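PDB 3ZPJ: Ton_1535 from Thermococcus onnurineus, which is of unknown function but folds as an all-helical alpha-solenoid, a fold that in other proteins often serves as a binding scaffold, interrupted here by a left-handed helical turn. Local coordinates for residues M115-S118 / T119-Y122; L159-G162 / D163-K167; F185-F188 / D189-V193; A198-E201 / K202-L206; P216-R219 / A220-K224. One frame throughout, in Å; residues are numbered along the deposited sequence.

Contact 1. Residues M115-S118 / T119-Y122; sequences MVLS and TLAY
L120 packs back on L117, three residues earlier in the same helix, and its side chain can be followed outward atom by atom. CB starts among the carbonyl oxygens of the preceding turn, 3.4 Å from L117 O and 3.6 Å from V116 O. The first torsion sets CG trans to the backbone N (chi1 160°), which carries the branch back along L117; CG is still 4.1 Å from L117 O. At the end, CD2 meets CD2 of L117 at 4.3 Å, a loose methyl-to-methyl contact. The L120 side chain also touches F97, A100 and I101 of helix 90-104 and S78 of helix 70-86. This is the middle of helix 110-126, one of the stacked helices of the alpha-solenoid, and it has neighbours on several faces: A121 touches I136 and F137 of helix 130-146, while V116 leans on A71 and A74 of helix 70-86. Beneath the side chains runs the usual i to i+4 ladder, with A121 N bonded to L117 O at 2.7 Å. Y122 N bonds to S118 O at 2.9 Å. The ladder is less regular at T119, whose N makes only weak bonds to M115 O and V116 O. T119 OG1 lies beside its own backbone N and adds a weak bond of 3.4 Å to M115 O. In the buried S118, the hydroxyl turns back along the helix and hydrogen-bonds to G114 O, with M115 O also within reach of the same proton.

Contact 2. Residues L159-G162 / D163-K167; sequences LRIG and DLLEK
R160 turns one face of its guanidinium to L164, whose CD2 sits 4.2 Å above the plane, over its centre. The arginine gets there by bending: CG leaves trans to the backbone N and the chain then turns at chi2 (73°), carrying its end forward along the helix to L164. NE comes to 4.2 Å from CD1 of the same leucine, so both methyls of L164 take part. At the guanidinium edge, near its plane, is D163 OD2; at 4.4 Å from R160 NH1 it is too far for a salt bridge, though the opposite charges probably attract. The carboxylate of D163 has its firmer partner elsewhere, in a salt bridge from OD1 to R196 of helix 194-209. A leucine at D163 would probably leave R196 without its carboxylate mate and take away the negative charge near R160. On another face of the helix, I161 and L165 run side by side in the same direction, CG2 of I161 meeting CD1 of L165 at 3.8 Å. The backbone follows the same spacing, and L165 N bonds to I161 O at 2.7 Å. One residue on, E166 N bonds to G162 O at 2.9 Å. The E166 side chain is extended, and its OE2 has its partner in K203. F137 of helix 130-146 touches I161, L164 and L165, while M183 and I187 of helix 174-190 also touch L165. Apolar i to i+4 pairs packed on neighbouring helices, with D163 and E166 bridging to the next helix but one, fit the stacked helices of an alpha-solenoid.

Contact 3. Residues F185-F188 / D189-V193; sequences FDIF and DKLHV
F188 and V193 meet where helix 174-190 ends, and together they form a Schellman motif. V193 N reaches back five residues to F188 O at 3.1 Å, lying in the carbonyl plane, while H192 N makes a weak bond to D189 O inside that larger turn. H192 has a left-handed backbone (phi 68°), which lets the chain turn back on itself. The hydrophobic contact that goes with this motif is present too: V193 CG2 comes to 3.6 Å from F188 CD1, oblique to the ring. Because V193 CG1 is trans to the carbonyl carbon (chi1 -74°), CG2 is left between backbone N and carbonyl carbon, on the side of F188. V193 is also the N-cap residue of helix 194-209, so this one turn links two successive solenoid helices. Leading into the turn, I187 and L191 lie side by side, CG2 to CD1 4.2 Å apart. On the exposed side, D186 and K190 point the same way and make a long salt bridge, OD2 to NZ 3.9 Å; the lysine bends at chi2 and chi4 to bring its amine there. Further out, helix 194-209 packs on both phenylalanines: R196 and A197 touch F188, and V200 and E201 touch F185. The F185 ring in turn receives D189 in a CH-pi contact. D189 CB stands 4.3 Å from the ring centroid, over the face but offset toward the rim, and the carboxylate plane is only 9° from that of the ring.

Contact 4. Residues A198-E201 / K202-L206; sequences AIVE and KKIEL
K203 reaches back along I199, its CE resting 3.9 Å from I199 CG2. Its CG is trans to the carbonyl carbon and beside the backbone N (chi1 -65°), which places CG 3.3 Å from I199 O. From there every torsion is extended, and the straight chain delivers NZ to E166 and D170 of helix 151-170, with salt bridges to both. K202 is equally straight but leaves trans to its backbone N (chi1 -174°), which leads its end away toward L223 and W253. On a more buried face, V200 CG1 and I204 CD1 touch at 4.1 Å as the two side chains cross obliquely. I204 N bonds to V200 O at 3.0 Å and shares a second, weak bond with E201 O. E201 and E205 both extend beyond CG but start from different first torsions, and E201 OE2 lies 4.7 Å from E205 OE2. The two glutamates probably repel mildly, whereas K203, with two carboxylate partners, very likely stays protonated and ties this solenoid helix to helix 151-170.

Contact 5. Residues P216-R219 / A220-K224; sequences PQIR and AALLK
A220 sets its methyl against the carbonyl of P216, CB to O 3.4 Å, in the first turn of helix 216-223. The same oxygen accepts the A220 N-H at 3.0 Å. P216 has no N-H of its own to give, which costs nothing at this end of a helix, where the first amides have no preceding turn to bond to. R219, beside A220, offers its carbonyl to L223 N at 3.0 Å, while its side chain heads off in another direction. CG is trans to the carbonyl carbon, and a bend at chi3 (-42°) turns the guanidinium toward helix 174-190. NH2 hydrogen-bonds to Y181 OH of that helix, and NH1 to L172 O just before it, with weak additional bonds to G214 O and G169 O, so the buried guanidinium has several oxygen partners. I218 makes the apolar contact. It lies side by side with L222, pointing the same way, its CG2 4.1 Å from L222 CD1. L222 CG is 3.3 Å from I218 O, and that oxygen also accepts L222 N at 2.9 Å. A221 N bonds to Q217 O at 3.1 Å. L222 continues onto L206 of helix 194-209 and A230 of helix 227-237, which fits this short solenoid helix between its two neighbours in the chain. The chemistry divides accordingly: the I218 and L222 pair is held by apolar packing, whereas R219 probably keeps its positive charge and is held in orientation by several oxygens, a tyrosine hydroxyl and backbone carbonyls among them.

Overall arrangement
The five contacts follow one another along the chain through the middle of the solenoid, each on its own helix. Contacts 1 and 2, centres 10 Å apart, pack through Y122 CE1 on K167 CG (3.4 Å) and S118 OG on L164 CD1. The centre of contact 3 is 11 Å from that of contact 2; there the F188 ring meets the backbone of glycine G162, CZ to C 3.4 Å. Contact 4 touches both: the salt bridge between E166 and K203 links it to contact 2, and F185 lies on V200. L206 CD2 then leads to contact 5, 3.5 Å from R219 O. Contacts 1 and 5 are about 25 Å apart between centres.

Contact 1. Residues M115-S118 / T119-Y122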
# COMPACT_ATOMS: atom_id res chain seq x y z
N MET A 115 -8.44 -17.57 11.19
CA MET A 115 -7.62 -17.76 9.99
C MET A 115 -8.43 -17.49 8.74
O MET A 115 -7.99 -16.77 7.82
CB MET A 115 -7.10 -19.20 9.95
CG MET A 115 -6.12 -19.53 11.06
SD MET A 115 -4.51 -18.79 10.77
CE MET A 115 -3.52 -20.26 11.04
N VAL A 116 -9.61 -18.08 8.70
CA VAL A 116 -10.53 -17.89 7.59
C VAL A 116 -10.91 -16.42 7.49
O VAL A 116 -10.91 -15.86 6.40
CB VAL A 116 -11.78 -18.77 7.75
CG1 VAL A 116 -12.89 -18.31 6.82
CG2 VAL A 116 -11.44 -20.23 7.53
N LEU A 117 -11.21 -15.77 8.62
CA LEU A 117 -11.58 -14.35 8.55
C LEU A 117 -10.50 -13.46 7.92
O LEU A 117 -10.81 -12.53 7.16
CB LEU A 117 -11.97 -13.80 9.91
CG LEU A 117 -13.25 -14.45 10.42
CD1 LEU A 117 -13.56 -13.93 11.80
CD2 LEU A 117 -14.37 -14.12 9.46
N SER A 118 -9.24 -13.74 8.22
CA SER A 118 -8.17 -12.86 7.75
C SER A 118 -7.95 -13.04 6.25
O SER A 118 -7.47 -12.13 5.59
CB SER A 118 -6.88 -13.08 8.54
OG SER A 118 -6.64 -14.46 8.74
N THR A 119 -8.29 -14.23 5.73
CA THR A 119 -8.23 -14.53 4.30
C THR A 119 -9.31 -13.72 3.60
O THR A 119 -9.08 -13.10 2.56
CB THR A 119 -8.49 -16.05 4.03
OG1 THR A 119 -7.38 -16.83 4.48
CG2 THR A 119 -8.69 -16.32 2.54
N LEU A 120 -10.49 -13.75 4.19
CA LEU A 120 -11.62 -13.00 3.70
C LEU A 120 -11.33 -11.51 3.78
O LEU A 120 -11.64 -10.76 2.86
CB LEU A 120 -12.83 -13.38 4.54
CG LEU A 120 -14.12 -12.57 4.69
CD1 LEU A 120 -14.62 -11.98 3.40
CD2 LEU A 120 -15.17 -13.54 5.27
N ALA A 121 -10.73 -11.08 4.88
CA ALA A 121 -10.29 -9.70 4.99
C ALA A 121 -9.29 -9.37 3.88
O ALA A 121 -9.31 -8.28 3.31
CB ALA A 121 -9.67 -9.45 6.34
N TYR A 122 -8.40 -10.31 3.57
CA TYR A 122 -7.41 -10.07 2.54
C TYR A 122 -8.11 -9.89 1.21
O TYR A 122 -7.75 -8.99 0.43
CB TYR A 122 -6.38 -11.19 2.46
CG TYR A 122 -5.54 -11.15 1.21
CD1 TYR A 122 -4.47 -10.27 1.10
CD2 TYR A 122 -5.82 -11.98 0.13
CE1 TYR A 122 -3.71 -10.22 -0.04
CE2 TYR A 122 -5.07 -11.92 -1.03
CZ TYR A 122 -4.00 -11.05 -1.10
OH TYR A 122 -3.22 -10.99 -2.23

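Contact 2. Residues L159-G162 / D163-K167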
# COMPACT_ATOMS: atom_id res chain seq x y z
N LEU A 159 0.34 -14.46 13.85
CA LEU A 159 1.42 -14.12 12.91
C LEU A 159 0.92 -14.24 11.48
O LEU A 159 1.33 -13.48 10.59
CB LEU A 159 2.67 -15.00 13.13
CG LEU A 159 3.44 -14.71 14.42
CD1 LEU A 159 4.53 -15.72 14.68
CD2 LEU A 159 4.02 -13.30 14.36
N ARG A 160 0.02 -15.19 11.25
CA ARG A 160 -0.55 -15.32 9.92
C ARG A 160 -1.44 -14.10 9.55
O ARG A 160 -1.50 -13.69 8.40
CB ARG A 160 -1.29 -16.64 9.78
CG ARG A 160 -1.96 -16.84 8.43
CD ARG A 160 -0.94 -17.12 7.35
NE ARG A 160 -1.60 -17.45 6.08
CZ ARG A 160 -1.02 -17.38 4.89
NH1 ARG A 160 0.25 -17.01 4.79
NH2 ARG A 160 -1.70 -17.69 3.80
N ILE A 161 -2.12 -13.53 10.53
CA ILE A 161 -2.87 -12.30 10.30
C ILE A 161 -1.89 -11.19 9.93
O ILE A 161 -2.12 -10.46 8.98
CB ILE A 161 -3.62 -11.91 11.55
CG1 ILE A 161 -4.63 -13.02 11.89
CG2 ILE A 161 -4.35 -10.59 11.35
CD1 ILE A 161 -5.59 -12.60 12.99
N GLY A 162 -0.78 -11.10 10.67
CA GLY A 162 0.31 -10.21 10.34
C GLY A 162 0.73 -10.32 8.89
O GLY A 162 0.76 -9.31 8.19
N ASP A 163 1.03 -11.54 8.42
CA ASP A 163 1.46 -11.73 7.05
C ASP A 163 0.41 -11.21 6.09
O ASP A 163 0.73 -10.54 5.12
CB ASP A 163 1.73 -13.20 6.73
CG ASP A 163 2.96 -13.76 7.44
OD1 ASP A 163 3.77 -12.97 7.95
OD2 ASP A 163 3.12 -15.00 7.49
N LEU A 164 -0.86 -11.51 6.37
CA LEU A 164 -1.92 -11.07 5.47
C LEU A 164 -2.18 -9.55 5.52
O LEU A 164 -2.48 -8.93 4.48
CB LEU A 164 -3.21 -11.88 5.69
CG LEU A 164 -3.05 -13.39 5.44
CD1 LEU A 164 -4.25 -14.20 5.90
CD2 LEU A 164 -2.81 -13.65 4.01
N LEU A 165 -2.07 -8.97 6.70
CA LEU A 165 -2.21 -7.52 6.85
C LEU A 165 -1.15 -6.89 5.96
O LEU A 165 -1.45 -6.02 5.15
CB LEU A 165 -2.03 -7.09 8.32
CG LEU A 165 -3.22 -7.28 9.25
CD1 LEU A 165 -2.76 -7.23 10.70
CD2 LEU A 165 -4.30 -6.22 9.01
N GLU A 166 0.08 -7.40 6.07
CA GLU A 166 1.20 -6.88 5.30
C GLU A 166 0.99 -6.98 3.80
O GLU A 166 1.25 -6.03 3.07
CB GLU A 166 2.52 -7.54 5.72
CG GLU A 166 3.74 -6.92 5.03
CD GLU A 166 5.04 -7.68 5.27
OE1 GLU A 166 5.00 -8.76 5.89
OE2 GLU A 166 6.10 -7.18 4.82
N LYS A 167 0.49 -8.12 3.34
CA LYS A 167 0.29 -8.31 1.91
C LYS A 167 -0.85 -7.43 1.39
O LYS A 167 -0.79 -6.91 0.27
CB LYS A 167 0.08 -9.79 1.56
CG LYS A 167 -0.34 -10.05 0.11
CD LYS A 167 0.83 -10.39 -0.77
CE LYS A 167 0.38 -10.74 -2.20
NZ LYS A 167 0.07 -12.18 -2.45

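Contact 3. Residues F185-F188 / D189-V193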
# COMPACT_ATOMS: atom_id res chain seq x y z
N PHE A 185 2.89 -4.52 11.94
CA PHE A 185 4.10 -4.24 12.70
C PHE A 185 3.85 -4.49 14.16
O PHE A 185 4.67 -5.08 14.86
CB PHE A 185 4.58 -2.78 12.57
CG PHE A 185 5.69 -2.45 13.54
CD1 PHE A 185 7.00 -2.77 13.23
CD2 PHE A 185 5.42 -1.85 14.77
CE1 PHE A 185 8.05 -2.48 14.12
CE2 PHE A 185 6.45 -1.57 15.67
CZ PHE A 185 7.77 -1.88 15.34
N ASP A 186 2.73 -3.96 14.63
CA ASP A 186 2.28 -4.19 16.00
C ASP A 186 2.32 -5.68 16.35
O ASP A 186 2.80 -6.07 17.43
CB ASP A 186 0.87 -3.65 16.16
CG ASP A 186 0.72 -2.82 17.40
OD1 ASP A 186 0.97 -1.60 17.31
OD2 ASP A 186 0.36 -3.40 18.45
N ILE A 187 1.85 -6.51 15.42
CA ILE A 187 1.76 -7.96 15.65
C ILE A 187 3.16 -8.60 15.68
O ILE A 187 3.46 -9.43 16.54
CB ILE A 187 0.88 -8.64 14.57
CG1 ILE A 187 -0.60 -8.45 14.88
CG2 ILE A 187 1.18 -10.11 14.48
CD1 ILE A 187 -1.52 -8.92 13.72
N PHE A 188 4.00 -8.19 14.73
CA PHE A 188 5.34 -8.76 14.61
C PHE A 188 6.24 -8.31 15.75
O PHE A 188 7.14 -9.04 16.19
CB PHE A 188 5.94 -8.36 13.26
CG PHE A 188 5.24 -8.99 12.10
CD1 PHE A 188 4.55 -10.19 12.27
CD2 PHE A 188 5.25 -8.40 10.85
CE1 PHE A 188 3.89 -10.77 11.21
CE2 PHE A 188 4.57 -8.98 9.78
CZ PHE A 188 3.91 -10.17 9.97
N ASP A 189 5.97 -7.11 16.24
CA ASP A 189 6.68 -6.57 17.39
C ASP A 189 6.33 -7.32 18.67
O ASP A 189 7.22 -7.76 19.41
CB ASP A 189 6.35 -5.09 17.55
CG ASP A 189 7.16 -4.44 18.65
OD1 ASP A 189 8.41 -4.60 18.66
OD2 ASP A 189 6.55 -3.79 19.52
N LYS A 190 5.03 -7.45 18.96
CA LYS A 190 4.61 -8.10 20.21
C LYS A 190 4.94 -9.59 20.21
O LYS A 190 5.15 -10.17 21.27
CB LYS A 190 3.11 -7.94 20.48
CG LYS A 190 2.60 -6.52 20.52
CD LYS A 190 3.37 -5.65 21.48
CE LYS A 190 2.68 -4.30 21.61
NZ LYS A 190 1.27 -4.47 22.05
N LEU A 191 4.96 -10.20 19.03
CA LEU A 191 5.14 -11.65 18.95
C LEU A 191 6.57 -12.08 18.65
O LEU A 191 6.83 -13.26 18.39
CB LEU A 191 4.18 -12.25 17.93
CG LEU A 191 2.73 -12.26 18.39
CD1 LEU A 191 1.94 -13.04 17.37
CD2 LEU A 191 2.63 -12.92 19.76
N HIS A 192 7.49 -11.12 18.65
CA HIS A 192 8.92 -11.43 18.61
C HIS A 192 9.45 -12.06 17.32
O HIS A 192 10.34 -12.91 17.36
CB HIS A 192 9.28 -12.29 19.82
CG HIS A 192 8.69 -11.77 21.09
ND1 HIS A 192 8.03 -12.58 22.00
CD2 HIS A 192 8.62 -10.51 21.58
CE1 HIS A 192 7.60 -11.84 23.00
NE2 HIS A 192 7.94 -10.59 22.78
N VAL A 193 8.89 -11.65 16.18
CA VAL A 193 9.54 -11.98 14.91
C VAL A 193 10.23 -10.72 14.35
O VAL A 193 9.68 -9.99 13.52
CB VAL A 193 8.57 -12.63 13.93
CG1 VAL A 193 8.31 -14.08 14.37
CG2 VAL A 193 7.26 -11.84 13.88

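Contact 4. Residues A198-E201 / K202-L206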
# COMPACT_ATOMS: atom_id res chain seq x y z
N ALA A 198 11.11 -5.61 11.08
CA ALA A 198 12.04 -4.63 10.48
C ALA A 198 11.56 -4.25 9.06
O ALA A 198 11.41 -3.08 8.73
CB ALA A 198 13.45 -5.20 10.45
N ILE A 199 11.26 -5.26 8.25
CA ILE A 199 10.77 -5.03 6.90
C ILE A 199 9.50 -4.17 6.89
O ILE A 199 9.37 -3.25 6.07
CB ILE A 199 10.52 -6.38 6.18
CG1 ILE A 199 11.84 -7.12 5.98
CG2 ILE A 199 9.83 -6.17 4.86
CD1 ILE A 199 12.83 -6.33 5.15
N VAL A 200 8.57 -4.45 7.80
CA VAL A 200 7.34 -3.67 7.81
C VAL A 200 7.60 -2.24 8.29
O VAL A 200 6.97 -1.30 7.83
CB VAL A 200 6.21 -4.32 8.65
CG1 VAL A 200 4.97 -3.40 8.70
CG2 VAL A 200 5.82 -5.66 8.07
N GLU A 201 8.50 -2.09 9.26
CA GLU A 201 8.89 -0.77 9.71
C GLU A 201 9.41 0.03 8.49
O GLU A 201 9.02 1.17 8.26
CB GLU A 201 9.94 -0.89 10.81
CG GLU A 201 10.64 0.39 11.22
CD GLU A 201 11.53 0.15 12.45
OE1 GLU A 201 11.43 -0.94 13.05
OE2 GLU A 201 12.32 1.04 12.81
N LYS A 202 10.26 -0.62 7.68
CA LYS A 202 10.78 -0.01 6.46
C LYS A 202 9.66 0.29 5.45
O LYS A 202 9.67 1.35 4.84
CB LYS A 202 11.87 -0.90 5.85
CG LYS A 202 12.57 -0.29 4.67
CD LYS A 202 13.75 -1.13 4.27
CE LYS A 202 14.23 -0.78 2.89
NZ LYS A 202 15.22 -1.79 2.40
N LYS A 203 8.68 -0.60 5.31
CA LYS A 203 7.57 -0.32 4.37
C LYS A 203 6.72 0.87 4.83
O LYS A 203 6.03 1.52 4.04
CB LYS A 203 6.69 -1.56 4.14
CG LYS A 203 7.40 -2.71 3.44
CD LYS A 203 6.50 -3.92 3.26
CE LYS A 203 7.10 -4.97 2.34
NZ LYS A 203 6.33 -6.28 2.39
N ILE A 204 6.77 1.16 6.13
CA ILE A 204 6.02 2.30 6.66
C ILE A 204 6.74 3.62 6.37
O ILE A 204 6.10 4.60 5.97
CB ILE A 204 5.77 2.14 8.17
CG1 ILE A 204 4.74 1.02 8.40
CG2 ILE A 204 5.28 3.46 8.76
CD1 ILE A 204 4.65 0.55 9.86
N GLU A 205 8.07 3.65 6.54
CA GLU A 205 8.83 4.86 6.18
C GLU A 205 8.67 5.11 4.69
O GLU A 205 8.49 6.24 4.26
CB GLU A 205 10.33 4.72 6.48
CG GLU A 205 10.72 4.47 7.92
CD GLU A 205 12.24 4.35 8.09
OE1 GLU A 205 12.98 5.13 7.45
OE2 GLU A 205 12.70 3.46 8.85
N LEU A 206 8.72 4.04 3.91
CA LEU A 206 8.57 4.17 2.48
C LEU A 206 7.17 4.68 2.13
O LEU A 206 7.04 5.66 1.42
CB LEU A 206 8.87 2.84 1.79
CG LEU A 206 8.56 2.72 0.29
CD1 LEU A 206 9.11 3.88 -0.51
CD2 LEU A 206 9.17 1.42 -0.22

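Contact 5. Residues P216-R219 / A220-K224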
# COMPACT_ATOMS: atom_id res chain seq x y z
N PRO A 216 1.02 1.05 -5.37
CA PRO A 216 1.62 -0.18 -4.84
C PRO A 216 2.77 -0.69 -5.71
O PRO A 216 3.76 -1.18 -5.15
CB PRO A 216 0.44 -1.17 -4.78
CG PRO A 216 -0.65 -0.56 -5.60
CD PRO A 216 -0.43 0.93 -5.60
N GLN A 217 2.70 -0.53 -7.02
CA GLN A 217 3.76 -1.02 -7.91
C GLN A 217 5.01 -0.12 -7.85
O GLN A 217 6.13 -0.55 -8.14
CB GLN A 217 3.26 -1.16 -9.35
CG GLN A 217 2.84 0.14 -10.01
CD GLN A 217 1.35 0.47 -9.86
OE1 GLN A 217 0.73 0.23 -8.81
NE2 GLN A 217 0.78 1.03 -10.92
N ILE A 218 4.79 1.14 -7.48
CA ILE A 218 5.86 2.10 -7.27
C ILE A 218 6.58 1.78 -5.95
O ILE A 218 7.80 1.71 -5.92
CB ILE A 218 5.32 3.57 -7.30
CG1 ILE A 218 5.08 4.02 -8.75
CG2 ILE A 218 6.29 4.53 -6.64
CD1 ILE A 218 4.04 5.11 -8.88
N ARG A 219 5.83 1.57 -4.87
CA ARG A 219 6.47 1.24 -3.60
C ARG A 219 7.24 -0.06 -3.74
O ARG A 219 8.37 -0.15 -3.25
CB ARG A 219 5.47 1.20 -2.44
CG ARG A 219 4.73 2.53 -2.24
CD ARG A 219 4.24 2.67 -0.81
NE ARG A 219 3.69 1.42 -0.30
CZ ARG A 219 2.50 0.94 -0.64
NH1 ARG A 219 1.74 1.61 -1.50
NH2 ARG A 219 2.06 -0.21 -0.12
N ALA A 220 6.63 -1.04 -4.43
CA ALA A 220 7.30 -2.32 -4.68
C ALA A 220 8.63 -2.16 -5.44
O ALA A 220 9.62 -2.82 -5.15
CB ALA A 220 6.39 -3.29 -5.43
N ALA A 221 8.64 -1.27 -6.43
CA ALA A 221 9.87 -1.05 -7.18
C ALA A 221 10.93 -0.38 -6.30
O ALA A 221 12.11 -0.74 -6.35
CB ALA A 221 9.59 -0.21 -8.43
N LEU A 222 10.50 0.60 -5.50
CA LEU A 222 11.44 1.37 -4.69
C LEU A 222 12.12 0.47 -3.67
O LEU A 222 13.33 0.57 -3.44
CB LEU A 222 10.72 2.51 -3.99
CG LEU A 222 10.34 3.60 -4.98
CD1 LEU A 222 9.63 4.77 -4.32
CD2 LEU A 222 11.61 4.09 -5.71
N LEU A 223 11.33 -0.43 -3.09
CA LEU A 223 11.82 -1.33 -2.06
C LEU A 223 12.90 -2.26 -2.63
O LEU A 223 13.88 -2.57 -1.96
CB LEU A 223 10.64 -2.11 -1.45
CG LEU A 223 10.90 -2.81 -0.13
CD1 LEU A 223 11.14 -1.77 0.96
CD2 LEU A 223 9.72 -3.73 0.23
N LYS A 224 12.72 -2.69 -3.88
CA LYS A 224 13.73 -3.49 -4.59
C LYS A 224 14.90 -2.65 -5.03
O LYS A 224 15.87 -3.18 -5.55
CB LYS A 224 13.16 -4.11 -5.87
CG LYS A 224 12.02 -5.08 -5.67
CD LYS A 224 11.57 -5.66 -7.01
CE LYS A 224 10.05 -5.66 -7.12
NZ LYS A 224 9.56 -5.91 -8.51